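Local coordinates for protein PTHB1 (Homo sapiens, PDB 4YD8), which forms part of the BBSome, a coat complex thought to sort specific membrane proteins to the primary cilium and required for ciliogenesis, at residues L330-R338 with I349-Q359. Sequence-based numbering, arbitrary orientation.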
# COMPACT_ATOMS: atom_id res chain seq x y z
N LEU A 330 -18.97 -4.06 6.16
CA LEU A 330 -17.89 -4.60 6.97
C LEU A 330 -18.24 -4.37 8.44
O LEU A 330 -18.96 -3.44 8.76
CB LEU A 330 -16.56 -3.93 6.63
CG LEU A 330 -16.13 -3.89 5.16
CD1 LEU A 330 -14.76 -3.23 5.04
CD2 LEU A 330 -16.13 -5.27 4.55
N PRO A 331 -17.71 -5.23 9.33
CA PRO A 331 -17.92 -5.05 10.77
C PRO A 331 -17.17 -3.84 11.32
O PRO A 331 -17.50 -3.34 12.40
CB PRO A 331 -17.37 -6.36 11.37
CG PRO A 331 -16.44 -6.89 10.35
CD PRO A 331 -16.99 -6.48 9.02
N HIS A 332 -16.17 -3.37 10.58
CA HIS A 332 -15.34 -2.27 11.06
C HIS A 332 -14.91 -1.37 9.90
O HIS A 332 -14.82 -1.82 8.77
CB HIS A 332 -14.11 -2.81 11.79
CG HIS A 332 -14.44 -3.72 12.93
ND1 HIS A 332 -14.85 -3.24 14.16
CD2 HIS A 332 -14.45 -5.07 13.03
CE1 HIS A 332 -15.08 -4.27 14.97
NE2 HIS A 332 -14.85 -5.38 14.30
N ILE A 333 -14.64 -0.10 10.20
CA ILE A 333 -14.17 0.83 9.19
C ILE A 333 -12.74 0.51 8.77
O ILE A 333 -11.84 0.50 9.60
CB ILE A 333 -14.22 2.29 9.69
CG1 ILE A 333 -15.66 2.69 10.01
CG2 ILE A 333 -13.61 3.24 8.67
CD1 ILE A 333 -15.79 4.05 10.66
N PRO A 334 -12.52 0.26 7.48
CA PRO A 334 -11.18 -0.08 6.99
C PRO A 334 -10.30 1.16 6.85
O PRO A 334 -10.75 2.16 6.29
CB PRO A 334 -11.46 -0.73 5.64
CG PRO A 334 -12.75 -0.04 5.16
CD PRO A 334 -13.53 0.30 6.40
N VAL A 335 -9.08 1.11 7.37
CA VAL A 335 -8.09 2.14 7.06
C VAL A 335 -7.21 1.71 5.91
O VAL A 335 -6.50 2.52 5.33
CB VAL A 335 -7.17 2.48 8.24
CG1 VAL A 335 -7.93 3.22 9.30
CG2 VAL A 335 -6.47 1.22 8.78
N ALA A 336 -7.21 0.41 5.61
CA ALA A 336 -6.49 -0.10 4.45
C ALA A 336 -7.18 -1.35 3.92
O ALA A 336 -7.75 -2.11 4.69
CB ALA A 336 -5.03 -0.44 4.79
N VAL A 337 -7.11 -1.53 2.61
CA VAL A 337 -7.63 -2.72 1.96
C VAL A 337 -6.61 -3.18 0.93
O VAL A 337 -5.98 -2.35 0.25
CB VAL A 337 -9.01 -2.47 1.30
CG1 VAL A 337 -8.96 -1.28 0.32
CG2 VAL A 337 -9.51 -3.71 0.62
N ARG A 338 -6.41 -4.49 0.85
CA ARG A 338 -5.54 -5.10 -0.16
C ARG A 338 -6.23 -6.31 -0.77
O ARG A 338 -7.13 -6.89 -0.16
CB ARG A 338 -4.19 -5.50 0.46
CG ARG A 338 -3.37 -4.29 0.94
CD ARG A 338 -2.77 -3.57 -0.26
NE ARG A 338 -1.85 -2.50 0.12
CZ ARG A 338 -2.22 -1.28 0.47
NH1 ARG A 338 -3.50 -0.94 0.50
NH2 ARG A 338 -1.29 -0.39 0.80
N ILE A 349 -9.86 -10.54 -0.46
CA ILE A 349 -9.85 -9.19 0.10
C ILE A 349 -9.34 -9.22 1.53
O ILE A 349 -9.81 -10.03 2.33
CB ILE A 349 -11.26 -8.55 0.11
CG1 ILE A 349 -11.79 -8.38 -1.31
CG2 ILE A 349 -11.25 -7.17 0.81
CD1 ILE A 349 -13.21 -7.82 -1.32
N VAL A 350 -8.38 -8.36 1.84
CA VAL A 350 -7.91 -8.23 3.21
C VAL A 350 -8.18 -6.80 3.68
O VAL A 350 -7.77 -5.85 3.02
CB VAL A 350 -6.41 -8.53 3.35
CG1 VAL A 350 -5.96 -8.36 4.82
CG2 VAL A 350 -6.09 -9.95 2.81
N THR A 351 -8.88 -6.65 4.80
CA THR A 351 -9.11 -5.32 5.38
C THR A 351 -8.49 -5.17 6.76
O THR A 351 -8.46 -6.12 7.55
CB THR A 351 -10.61 -4.99 5.52
OG1 THR A 351 -11.25 -5.99 6.33
CG2 THR A 351 -11.29 -4.91 4.16
N LEU A 352 -8.04 -3.95 7.07
CA LEU A 352 -7.50 -3.61 8.37
C LEU A 352 -8.17 -2.34 8.90
O LEU A 352 -8.24 -1.33 8.18
CB LEU A 352 -5.98 -3.40 8.29
CG LEU A 352 -5.29 -2.92 9.57
CD1 LEU A 352 -5.32 -4.00 10.65
CD2 LEU A 352 -3.86 -2.52 9.25
N SER A 353 -8.65 -2.39 10.14
CA SER A 353 -9.27 -1.21 10.77
C SER A 353 -8.23 -0.46 11.61
O SER A 353 -7.14 -0.97 11.87
CB SER A 353 -10.46 -1.63 11.64
OG SER A 353 -10.02 -2.30 12.81
N ASP A 354 -8.56 0.75 12.07
CA ASP A 354 -7.53 1.52 12.76
C ASP A 354 -7.30 1.03 14.19
O ASP A 354 -6.36 1.47 14.85
CB ASP A 354 -7.85 3.03 12.75
CG ASP A 354 -9.09 3.42 13.56
OD1 ASP A 354 -9.65 2.59 14.30
OD2 ASP A 354 -9.47 4.61 13.47
N ASP A 355 -8.14 0.11 14.66
CA ASP A 355 -7.89 -0.47 15.98
C ASP A 355 -7.51 -1.95 15.89
O ASP A 355 -7.51 -2.68 16.88
CB ASP A 355 -9.11 -0.27 16.89
CG ASP A 355 -10.35 -0.96 16.37
OD1 ASP A 355 -10.37 -1.39 15.19
OD2 ASP A 355 -11.32 -1.07 17.14
N GLY A 356 -7.15 -2.39 14.69
CA GLY A 356 -6.50 -3.68 14.56
C GLY A 356 -7.38 -4.87 14.24
O GLY A 356 -6.95 -6.01 14.42
N HIS A 357 -8.59 -4.63 13.75
CA HIS A 357 -9.39 -5.74 13.24
C HIS A 357 -8.90 -6.08 11.84
O HIS A 357 -8.90 -5.24 10.94
CB HIS A 357 -10.88 -5.40 13.24
CG HIS A 357 -11.45 -5.24 14.61
ND1 HIS A 357 -12.05 -6.28 15.29
CD2 HIS A 357 -11.49 -4.17 15.45
CE1 HIS A 357 -12.45 -5.86 16.48
NE2 HIS A 357 -12.12 -4.58 16.60
N LEU A 358 -8.45 -7.31 11.68
CA LEU A 358 -7.89 -7.78 10.42
C LEU A 358 -8.74 -8.92 9.90
O LEU A 358 -8.96 -9.91 10.61
CB LEU A 358 -6.44 -8.22 10.62
CG LEU A 358 -5.65 -8.72 9.40
CD1 LEU A 358 -5.45 -7.59 8.39
CD2 LEU A 358 -4.31 -9.29 9.85
N GLN A 359 -9.23 -8.80 8.67
CA GLN A 359 -10.18 -9.78 8.14
C GLN A 359 -9.92 -10.17 6.69
O GLN A 359 -9.61 -9.30 5.85
CB GLN A 359 -11.62 -9.23 8.26
CG GLN A 359 -12.70 -10.17 7.67
CD GLN A 359 -14.09 -9.74 8.05
OE1 GLN A 359 -14.57 -8.71 7.59
NE2 GLN A 359 -14.75 -10.53 8.90
O HOH W 1 -10.91 2.05 11.49
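His332 and His357 both carry CG opposite the carbonyl carbon (chi1 -57° and -67°), and these torsions lay the two imidazoles face to face, centroids 3.5 Å apart and planes 17° from parallel. The faces overlap with a small slip, NE2 of His332 lying over the rim of the other ring, 3.1 Å from His357 ND1, but the nitrogens meet across the stacked faces, an angle too poor for a hydrogen bond. An alanine in place of His332 would probably leave one face of the His357 imidazole without its stacking partner. In the plane of the His357 ring, at its edge, lies OG of Ser353; this hydroxyl donates to Asp355 OD1 (2.6 Å) and accepts from His357 N, bracing the type I turn from Ser353 to Gly356. A water joins Ile333 O to Asp354 N. Further along the hairpin, Val335 and Ala336 form a classic beta bulge opposite Leu352, whose O takes both N-H groups in its carbonyl plane, at 2.7 Å from Val335 N and 3.3 Å from Ala336 N. Regular antiparallel pairing follows, with Arg338 N to Val350 O at 2.9 Å. Beside it Val337 CG2 meets Ile349 CG2 at 3.9 Å, while Leu330 CD1 and Thr351 CG2 meet tip to tip. Strand 357-362 lies next to strand 8-17 from the start of the chain, so this hairpin belongs to the blade where the two ends of the seven-bladed propeller meet. Chemically, backbone bonds fix the register from Val335 to Arg338, whereas toward 349-359 residues 330-334 rely on stacking, carbon contacts and a bridging water, so that end probably depends more on shape than on direct polar bonds.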